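Local coordinates for protein endosialidase (Enterobacteria phage phi92, PDB 4HIZ) that cleaves sialic acid polymers internally, at both alpha-2,8 and alpha-2,9 linkages, at residues H136-C148 with A160-K173. Sequence-based numbering, arbitrary orientation.
With FRU (beta-D-fructofuranose), chain G; EDO (1,2-ethanediol), chain P.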
ATOM      1  N   HIS A 136      24.634   0.534 -12.758  1.00 13.75           N
ATOM      2  CA  HIS A 136      25.776   1.033 -13.502  1.00 14.94           C
ATOM      3  C   HIS A 136      25.623   0.686 -14.984  1.00 16.90           C
ATOM      4  O   HIS A 136      25.247  -0.440 -15.328  1.00 17.78           O
ATOM      5  CB  HIS A 136      27.033   0.353 -12.944  1.00 14.07           C
ATOM      6  CG  HIS A 136      28.304   1.016 -13.351  1.00 15.52           C
ATOM      7  ND1 HIS A 136      28.792   0.957 -14.644  1.00 16.30           N
ATOM      8  CD2 HIS A 136      29.185   1.755 -12.636  1.00 15.35           C
ATOM      9  CE1 HIS A 136      29.916   1.651 -14.709  1.00 17.11           C
ATOM     10  NE2 HIS A 136      30.183   2.130 -13.506  1.00 17.22           N
ATOM     11  N   PRO A 137      25.925   1.637 -15.874  1.00 19.42           N
ATOM     12  CA  PRO A 137      25.699   1.380 -17.301  1.00 21.31           C
ATOM     13  C   PRO A 137      26.572   0.254 -17.822  1.00 22.36           C
ATOM     14  O   PRO A 137      26.202  -0.383 -18.799  1.00 24.23           O
ATOM     15  CB  PRO A 137      26.072   2.710 -17.968  1.00 22.70           C
ATOM     16  CG  PRO A 137      26.906   3.426 -16.981  1.00 22.96           C
ATOM     17  CD  PRO A 137      26.381   3.010 -15.622  1.00 20.60           C
ATOM     18  N   ASP A 138      27.697  -0.007 -17.166  1.00 21.42           N
ATOM     19  CA  ASP A 138      28.552  -1.119 -17.551  1.00 21.85           C
ATOM     20  C   ASP A 138      28.434  -2.341 -16.621  1.00 20.24           C
ATOM     21  O   ASP A 138      29.384  -3.143 -16.490  1.00 20.52           O
ATOM     22  CB  ASP A 138      29.990  -0.624 -17.582  1.00 24.39           C
ATOM     23  CG  ASP A 138      30.156   0.603 -18.473  1.00 28.06           C
ATOM     24  OD1 ASP A 138      29.557   0.622 -19.568  1.00 30.48           O
ATOM     25  OD2 ASP A 138      30.847   1.566 -18.073  1.00 28.52           O
ATOM     26  N   TYR A 139      27.280  -2.493 -15.968  1.00 18.85           N
ATOM     27  CA  TYR A 139      27.066  -3.592 -15.028  1.00 17.41           C
ATOM     28  C   TYR A 139      27.355  -4.952 -15.651  1.00 18.37           C
ATOM     29  O   TYR A 139      28.057  -5.787 -15.057  1.00 18.30           O
ATOM     30  CB  TYR A 139      25.591  -3.542 -14.611  1.00 15.74           C
ATOM     31  CG  TYR A 139      25.161  -4.509 -13.505  1.00 15.50           C
ATOM     32  CD1 TYR A 139      25.272  -4.136 -12.175  1.00 14.30           C
ATOM     33  CD2 TYR A 139      24.630  -5.771 -13.806  1.00 17.10           C
ATOM     34  CE1 TYR A 139      24.886  -4.978 -11.150  1.00 15.20           C
ATOM     35  CE2 TYR A 139      24.205  -6.650 -12.773  1.00 16.48           C
ATOM     36  CZ  TYR A 139      24.334  -6.246 -11.448  1.00 15.70           C
ATOM     37  OH  TYR A 139      23.933  -7.048 -10.407  1.00 15.70           O
ATOM     38  N   THR A 140      26.828  -5.176 -16.855  1.00 19.43           N
ATOM     39  CA  THR A 140      27.051  -6.455 -17.518  1.00 22.89           C
ATOM     40  C   THR A 140      28.433  -6.570 -18.182  1.00 23.78           C
ATOM     41  O   THR A 140      29.164  -7.569 -17.996  1.00 24.79           O
ATOM     42  CB  THR A 140      25.950  -6.739 -18.533  1.00 26.30           C
ATOM     43  OG1 THR A 140      24.705  -6.823 -17.834  1.00 27.12           O
ATOM     44  CG2 THR A 140      26.216  -8.063 -19.236  1.00 29.75           C
ATOM     45  N   ALA A 141      28.823  -5.544 -18.929  1.00 26.20           N
ATOM     46  CA  ALA A 141      30.104  -5.592 -19.661  1.00 28.88           C
ATOM     47  C   ALA A 141      31.331  -5.648 -18.747  1.00 26.56           C
ATOM     48  O   ALA A 141      32.296  -6.388 -19.018  1.00 28.00           O
ATOM     49  CB  ALA A 141      30.222  -4.392 -20.597  1.00 32.73           C
ATOM     50  N   ASP A 142      31.310  -4.853 -17.685  1.00 23.54           N
ATOM     51  CA  ASP A 142      32.460  -4.704 -16.799  1.00 22.90           C
ATOM     52  C   ASP A 142      32.285  -5.332 -15.428  1.00 20.82           C
ATOM     53  O   ASP A 142      33.235  -5.388 -14.644  1.00 21.06           O
ATOM     54  CB  ASP A 142      32.828  -3.224 -16.642  1.00 27.07           C
ATOM     55  CG  ASP A 142      33.415  -2.631 -17.919  1.00 33.73           C
ATOM     56  OD1 ASP A 142      33.708  -3.401 -18.864  1.00 37.52           O
ATOM     57  OD2 ASP A 142      33.607  -1.393 -17.975  1.00 36.03           O
ATOM     58  N   LYS A 143      31.064  -5.777 -15.128  1.00 18.71           N
ATOM     59  CA  LYS A 143      30.814  -6.520 -13.897  1.00 18.60           C
ATOM     60  C   LYS A 143      31.103  -5.655 -12.669  1.00 15.80           C
ATOM     61  O   LYS A 143      31.772  -6.080 -11.727  1.00 15.77           O
ATOM     62  CB  LYS A 143      31.606  -7.840 -13.877  1.00 21.98           C
ATOM     63  CG  LYS A 143      31.282  -8.759 -15.043  1.00 30.64           C
ATOM     64  CD  LYS A 143      32.078 -10.080 -14.925  1.00 44.06           C
ATOM     65  CE  LYS A 143      31.889 -10.977 -16.145  1.00 58.72           C
ATOM     66  NZ  LYS A 143      30.484 -11.449 -16.279  1.00 68.61           N
ATOM     67  N   VAL A 144      30.585  -4.429 -12.696  1.00 13.40           N
ATOM     68  CA  VAL A 144      30.759  -3.489 -11.609  1.00 12.71           C
ATOM     69  C   VAL A 144      29.412  -2.814 -11.316  1.00 12.53           C
ATOM     70  O   VAL A 144      28.489  -2.841 -12.148  1.00 13.89           O
ATOM     71  CB  VAL A 144      31.741  -2.339 -11.971  1.00 13.60           C
ATOM     72  CG1 VAL A 144      33.172  -2.914 -12.141  1.00 14.51           C
ATOM     73  CG2 VAL A 144      31.304  -1.594 -13.250  1.00 14.23           C
ATOM     74  N   ASN A 145      29.302  -2.218 -10.140  1.00 11.73           N
ATOM     75  CA  ASN A 145      28.095  -1.414  -9.847  1.00 11.09           C
ATOM     76  C   ASN A 145      28.415  -0.352  -8.796  1.00 12.12           C
ATOM     77  O   ASN A 145      29.494  -0.382  -8.163  1.00 12.83           O
ATOM     78  CB  ASN A 145      26.920  -2.319  -9.402  1.00 11.41           C
ATOM     79  CG  ASN A 145      25.576  -1.591  -9.443  1.00 12.36           C
ATOM     80  OD1 ASN A 145      25.374  -0.642 -10.212  1.00 12.79           O
ATOM     81  ND2 ASN A 145      24.659  -2.049  -8.625  1.00 12.34           N
ATOM     82  N   TYR A 146      27.472   0.565  -8.565  1.00 11.91           N
ATOM     83  CA  TYR A 146      27.727   1.683  -7.670  1.00 12.56           C
ATOM     84  C   TYR A 146      27.588   1.331  -6.177  1.00 12.31           C
ATOM     85  O   TYR A 146      27.048   0.267  -5.837  1.00 12.70           O
ATOM     86  CB  TYR A 146      26.795   2.809  -8.032  1.00 12.77           C
ATOM     87  CG  TYR A 146      27.029   3.441  -9.381  1.00 13.09           C
ATOM     88  CD1 TYR A 146      28.281   4.008  -9.713  1.00 12.39           C
ATOM     89  CD2 TYR A 146      25.994   3.517 -10.311  1.00 12.75           C
ATOM     90  CE1 TYR A 146      28.475   4.641 -10.937  1.00 12.74           C
ATOM     91  CE2 TYR A 146      26.174   4.152 -11.551  1.00 13.43           C
ATOM     92  CZ  TYR A 146      27.407   4.722 -11.848  1.00 13.37           C
ATOM     93  OH  TYR A 146      27.579   5.353 -13.065  1.00 14.68           O
ATOM     94  N   HIS A 147      28.065   2.227  -5.307  1.00 12.01           N
ATOM     95  CA  HIS A 147      28.073   2.019  -3.860  1.00 11.71           C
ATOM     96  C   HIS A 147      28.386   3.389  -3.240  1.00 12.28           C
ATOM     97  O   HIS A 147      29.072   4.210  -3.837  1.00 12.88           O
ATOM     98  CB  HIS A 147      29.214   1.019  -3.555  1.00 12.42           C
ATOM     99  CG  HIS A 147      29.382   0.659  -2.114  1.00 13.54           C
ATOM    100  ND1 HIS A 147      30.226   1.340  -1.255  1.00 14.69           N
ATOM    101  CD2 HIS A 147      28.883  -0.384  -1.405  1.00 14.24           C
ATOM    102  CE1 HIS A 147      30.205   0.752  -0.070  1.00 15.22           C
ATOM    103  NE2 HIS A 147      29.397  -0.296  -0.136  1.00 15.25           N
ATOM    104  N   CYS A 148      27.863   3.662  -2.050  1.00 11.97           N
ATOM    105  CA  CYS A 148      28.150   4.941  -1.426  1.00 11.35           C
ATOM    106  C   CYS A 148      28.002   4.866   0.070  1.00 10.96           C
ATOM    107  O   CYS A 148      26.969   4.359   0.568  1.00 11.39           O
ATOM    108  CB  CYS A 148      27.177   6.010  -1.982  1.00 11.91           C
ATOM    109  SG  CYS A 148      27.403   7.692  -1.277  1.00 12.56           S
ATOM    110  N   ALA A 160      28.333  13.612  -3.125  1.00 11.86           N
ATOM    111  CA  ALA A 160      28.395  12.208  -2.755  1.00 11.58           C
ATOM    112  C   ALA A 160      29.652  11.594  -3.368  1.00 12.71           C
ATOM    113  O   ALA A 160      30.008  11.919  -4.513  1.00 14.37           O
ATOM    114  CB  ALA A 160      27.137  11.461  -3.252  1.00 13.18           C
ATOM    115  N   VAL A 161      30.314  10.687  -2.645  1.00 12.72           N
ATOM    116  CA  VAL A 161      31.376   9.939  -3.290  1.00 12.84           C
ATOM    117  C   VAL A 161      30.723   8.645  -3.759  1.00 12.57           C
ATOM    118  O   VAL A 161      30.415   7.757  -2.948  1.00 12.72           O
ATOM    119  CB  VAL A 161      32.572   9.621  -2.360  1.00 13.39           C
ATOM    120  CG1 VAL A 161      33.656   8.821  -3.140  1.00 12.36           C
ATOM    121  CG2 VAL A 161      33.162  10.923  -1.819  1.00 14.39           C
ATOM    122  N   ILE A 162      30.479   8.583  -5.063  1.00 12.27           N
ATOM    123  CA  ILE A 162      29.843   7.431  -5.669  1.00 11.93           C
ATOM    124  C   ILE A 162      30.936   6.511  -6.164  1.00 11.75           C
ATOM    125  O   ILE A 162      31.739   6.858  -7.052  1.00 12.94           O
ATOM    126  CB  ILE A 162      28.920   7.831  -6.826  1.00 12.31           C
ATOM    127  CG1 ILE A 162      27.784   8.727  -6.305  1.00 13.20           C
ATOM    128  CG2 ILE A 162      28.392   6.580  -7.514  1.00 13.41           C
ATOM    129  CD1 ILE A 162      26.899   8.077  -5.177  1.00 12.70           C
ATOM    130  N   GLU A 163      31.012   5.355  -5.534  1.00 10.87           N
ATOM    131  CA  GLU A 163      32.056   4.380  -5.808  1.00 12.01           C
ATOM    132  C   GLU A 163      31.605   3.398  -6.869  1.00 13.36           C
ATOM    133  O   GLU A 163      30.423   3.042  -6.937  1.00 13.28           O
ATOM    134  CB  GLU A 163      32.336   3.602  -4.523  1.00 13.04           C
ATOM    135  CG  GLU A 163      32.994   4.463  -3.419  1.00 13.79           C
ATOM    136  CD  GLU A 163      33.252   3.696  -2.147  1.00 14.79           C
ATOM    137  OE1 GLU A 163      32.637   2.600  -1.952  1.00 15.45           O
ATOM    138  OE2 GLU A 163      34.041   4.206  -1.316  1.00 15.63           O
ATOM    139  N   THR A 164      32.559   2.898  -7.655  1.00 12.37           N
ATOM    140  CA  THR A 164      32.293   1.806  -8.584  1.00 13.31           C
ATOM    141  C   THR A 164      33.047   0.594  -8.049  1.00 13.56           C
ATOM    142  O   THR A 164      34.284   0.655  -7.882  1.00 13.84           O
ATOM    143  CB  THR A 164      32.794   2.151 -10.001  1.00 14.67           C
ATOM    144  OG1 THR A 164      32.028   3.221 -10.537  1.00 14.47           O
ATOM    145  CG2 THR A 164      32.660   0.964 -10.944  1.00 15.87           C
ATOM    146  N   ARG A 165      32.334  -0.492  -7.743  1.00 12.72           N
ATOM    147  CA  ARG A 165      32.966  -1.661  -7.107  1.00 12.97           C
ATOM    148  C   ARG A 165      32.692  -2.908  -7.931  1.00 13.47           C
ATOM    149  O   ARG A 165      31.656  -3.019  -8.608  1.00 13.84           O
ATOM    150  CB  ARG A 165      32.435  -1.858  -5.664  1.00 13.15           C
ATOM    151  CG  ARG A 165      32.513  -0.512  -4.839  1.00 13.78           C
ATOM    152  CD  ARG A 165      32.339  -0.715  -3.306  1.00 15.40           C
ATOM    153  NE  ARG A 165      33.475  -1.454  -2.742  1.00 16.37           N
ATOM    154  CZ  ARG A 165      34.393  -0.924  -1.925  1.00 16.56           C
ATOM    155  NH1 ARG A 165      35.396  -1.686  -1.475  1.00 16.58           N
ATOM    156  NH2 ARG A 165      34.294   0.349  -1.519  1.00 16.40           N
ATOM    157  N   TYR A 166      33.606  -3.874  -7.851  1.00 13.33           N
ATOM    158  CA  TYR A 166      33.436  -5.116  -8.591  1.00 13.99           C
ATOM    159  C   TYR A 166      32.378  -6.013  -7.957  1.00 14.61           C
ATOM    160  O   TYR A 166      32.351  -6.226  -6.745  1.00 15.66           O
ATOM    161  CB  TYR A 166      34.792  -5.857  -8.654  1.00 15.30           C
ATOM    162  CG  TYR A 166      35.781  -5.198  -9.589  1.00 18.71           C
ATOM    163  CD1 TYR A 166      35.643  -5.340 -10.964  1.00 20.98           C
ATOM    164  CD2 TYR A 166      36.870  -4.468  -9.101  1.00 19.39           C
ATOM    165  CE1 TYR A 166      36.538  -4.753 -11.839  1.00 22.52           C
ATOM    166  CE2 TYR A 166      37.793  -3.879  -9.983  1.00 20.86           C
ATOM    167  CZ  TYR A 166      37.598  -4.028 -11.342  1.00 23.17           C
ATOM    168  OH  TYR A 166      38.464  -3.482 -12.251  1.00 25.75           O
ATOM    169  N   LEU A 167      31.546  -6.592  -8.802  1.00 14.15           N
ATOM    170  CA  LEU A 167      30.573  -7.579  -8.320  1.00 15.33           C
ATOM    171  C   LEU A 167      31.254  -8.805  -7.695  1.00 17.18           C
ATOM    172  O   LEU A 167      30.731  -9.397  -6.738  1.00 18.52           O
ATOM    173  CB  LEU A 167      29.666  -8.001  -9.477  1.00 17.34           C
ATOM    174  CG  LEU A 167      28.709  -6.905  -9.975  1.00 20.45           C
ATOM    175  CD1 LEU A 167      28.173  -7.219 -11.359  1.00 23.12           C
ATOM    176  CD2 LEU A 167      27.554  -6.800  -9.004  1.00 20.58           C
ATOM    177  N   SER A 168      32.426  -9.182  -8.221  1.00 16.31           N
ATOM    178  CA  SER A 168      33.010 -10.456  -7.825  1.00 18.41           C
ATOM    179  C   SER A 168      33.577 -10.405  -6.401  1.00 18.47           C
ATOM    180  O   SER A 168      33.392 -11.339  -5.623  1.00 20.65           O
ATOM    181  CB  SER A 168      34.106 -10.857  -8.805  1.00 20.54           C
ATOM    182  OG  SER A 168      35.153  -9.916  -8.756  1.00 22.13           O
ATOM    183  N   ASN A 169      34.243  -9.312  -6.051  1.00 16.56           N
ATOM    184  CA  ASN A 169      34.971  -9.284  -4.801  1.00 16.83           C
ATOM    185  C   ASN A 169      34.849  -7.992  -4.021  1.00 16.17           C
ATOM    186  O   ASN A 169      35.581  -7.785  -3.052  1.00 17.22           O
ATOM    187  CB  ASN A 169      36.457  -9.572  -5.077  1.00 18.96           C
ATOM    188  CG  ASN A 169      37.082  -8.552  -6.020  1.00 20.82           C
ATOM    189  OD1 ASN A 169      36.563  -7.447  -6.202  1.00 20.86           O
ATOM    190  ND2 ASN A 169      38.187  -8.929  -6.647  1.00 21.27           N
ATOM    191  N   MET A 170      33.940  -7.117  -4.467  1.00 16.16           N
ATOM    192  CA  MET A 170      33.666  -5.861  -3.795  1.00 15.85           C
ATOM    193  C   MET A 170      34.823  -4.886  -3.762  1.00 15.91           C
ATOM    194  O   MET A 170      34.727  -3.873  -3.071  1.00 17.01           O
ATOM    195  CB  MET A 170      33.157  -6.103  -2.370  1.00 18.64           C
ATOM    196  CG  MET A 170      31.613  -6.261  -2.285  1.00 19.50           C
ATOM    197  SD  MET A 170      30.794  -4.706  -2.777  1.00 20.04           S
ATOM    198  CE  MET A 170      31.052  -3.689  -1.330  1.00 21.71           C
ATOM    199  N   ARG A 171      35.906  -5.158  -4.497  1.00 15.20           N
ATOM    200  CA  ARG A 171      36.988  -4.172  -4.488  1.00 14.84           C
ATOM    201  C   ARG A 171      36.589  -2.878  -5.177  1.00 14.27           C
ATOM    202  O   ARG A 171      35.789  -2.864  -6.119  1.00 14.32           O
ATOM    203  CB  ARG A 171      38.282  -4.748  -5.107  1.00 16.22           C
ATOM    204  CG  ARG A 171      38.855  -5.806  -4.207  1.00 18.85           C
ATOM    205  CD  ARG A 171      40.113  -6.427  -4.775  1.00 20.85           C
ATOM    206  NE  ARG A 171      40.540  -7.534  -3.934  1.00 23.90           N
ATOM    207  CZ  ARG A 171      41.478  -8.393  -4.314  1.00 26.80           C
ATOM    208  NH1 ARG A 171      42.001  -8.269  -5.518  1.00 27.80           N
ATOM    209  NH2 ARG A 171      41.850  -9.394  -3.527  1.00 29.44           N
ATOM    210  N   LEU A 172      37.200  -1.795  -4.722  1.00 14.35           N
ATOM    211  CA  LEU A 172      36.885  -0.479  -5.261  1.00 14.36           C
ATOM    212  C   LEU A 172      37.640  -0.278  -6.590  1.00 14.20           C
ATOM    213  O   LEU A 172      38.896  -0.228  -6.601  1.00 16.33           O
ATOM    214  CB  LEU A 172      37.292   0.588  -4.239  1.00 14.23           C
ATOM    215  CG  LEU A 172      37.020   2.044  -4.652  1.00 15.12           C
ATOM    216  CD1 LEU A 172      35.528   2.263  -4.954  1.00 15.70           C
ATOM    217  CD2 LEU A 172      37.481   2.986  -3.552  1.00 15.88           C
ATOM    218  N   LYS A 173      36.924  -0.215  -7.713  1.00 13.13           N
ATOM    219  CA  LYS A 173      37.554   0.038  -9.011  1.00 14.19           C
ATOM    220  C   LYS A 173      37.923   1.508  -9.182  1.00 15.29           C
ATOM    221  O   LYS A 173      39.056   1.813  -9.568  1.00 17.44           O
ATOM    222  CB  LYS A 173      36.660  -0.410 -10.158  1.00 16.33           C
ATOM    223  CG  LYS A 173      37.238  -0.143 -11.549  1.00 19.65           C
ATOM    224  CD  LYS A 173      36.309  -0.707 -12.615  1.00 24.03           C
ATOM    225  CE  LYS A 173      36.927  -0.653 -14.007  1.00 31.32           C
ATOM    226  NZ  LYS A 173      36.827   0.709 -14.566  1.00 36.94           N
TER
HETATM  227  C1  FRU G   2      31.549   5.217 -17.348  1.00 26.37           C
HETATM  228  C2  FRU G   2      31.009   6.228 -16.440  1.00 25.72           C
HETATM  229  C3  FRU G   2      31.083   6.157 -15.007  1.00 23.48           C
HETATM  230  C4  FRU G   2      30.228   7.275 -14.554  1.00 22.89           C
HETATM  231  C5  FRU G   2      29.204   7.331 -15.649  1.00 25.79           C
HETATM  232  C6  FRU G   2      28.404   8.622 -15.746  1.00 29.53           C
HETATM  233  O1  FRU G   2      30.505   4.264 -17.312  1.00 27.89           O
HETATM  234  O2  FRU G   2      32.134   7.197 -16.570  1.00 27.09           O
HETATM  235  O3  FRU G   2      32.397   6.058 -14.401  1.00 22.18           O
HETATM  236  O4  FRU G   2      29.642   6.964 -13.250  1.00 20.71           O
HETATM  237  O5  FRU G   2      29.919   7.082 -16.881  1.00 26.28           O
HETATM  238  O6  FRU G   2      29.225   9.642 -16.221  1.00 33.78           O
HETATM  239  C1  EDO P 810      27.928  -2.583   1.712  1.00 32.42           C
HETATM  240  O1  EDO P 810      29.345  -2.422   1.627  1.00 28.30           O
HETATM  241  C2  EDO P 810      27.559  -3.820   0.918  1.00 39.15           C
HETATM  242  O2  EDO P 810      28.463  -4.841   1.363  1.00 44.33           O
HETATM  243  O   HOH W   1      32.624   3.644 -13.099  1.00 20.26           O
HETATM  244  O   HOH W   2      33.849   0.112 -15.357  1.00 63.11           O
HETATM  245  O   HOH W   3      33.176  -8.401 -10.972  1.00 18.81           O
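Glu163 OE1 is gripped by two donors that reach it from opposite faces of the carboxylate: His147 ND1 at 2.8 Å, across the strand pair, and Arg165 NH2, also at 2.8 Å, which makes a salt bridge. The histidine comes in on the anti side of the oxygen, its ring turned only 10° from the carboxylate plane, and the bond is bent. With CG anti to the backbone N (chi1 -179°), the His147 ring lies alongside Glu163 and offers one face to Arg165, whose CD makes a CH-pi contact 3.7 Å from the ring centroid. A bend at chi3 (67°) turns the guanidinium to Met170 O, which NE and NH1 grip side-on, both in the guanidinium plane, tying strand 157-166 to the turn that follows it.

On the opposite face of the antiparallel pair, Tyr146 and Thr164 lie toward the bound sugar. Val144 CB meets Thr164 CG2 at 3.6 Å, while Val144 CG2 lies over the centre of the His136 ring, whose other face receives Tyr146 OH near its rim. Ile162 CG2 presses obliquely on Tyr146 CD1 at 3.4 Å. A water joins His136 NE2, Thr164 OG1 and the fructose O3, and the fructose O1 donates to Asp138 OD2 at 2.8 Å; the loop 136-138 and Tyr146 thus form part of the glycan pocket, where Glu176 adds a further hydrogen bond to the fructose.

Near the short helical turn, Leu167 N binds Lys143 O at 3.0 Å, and Leu167 CD1 sits over the Tyr139 ring, whose hydroxyl is bonded to Asn111 N. Strand 144-154 is the outermost strand, within this chain, of a four-stranded antiparallel sheet of the catalytic beta-propeller, and 157-166 runs between it and 172-181. Glu163 OE2 is hydrogen-bonded to Thr292 OG1 on strand 291-297 and Arg165 NH1 to Thr290 O just before it.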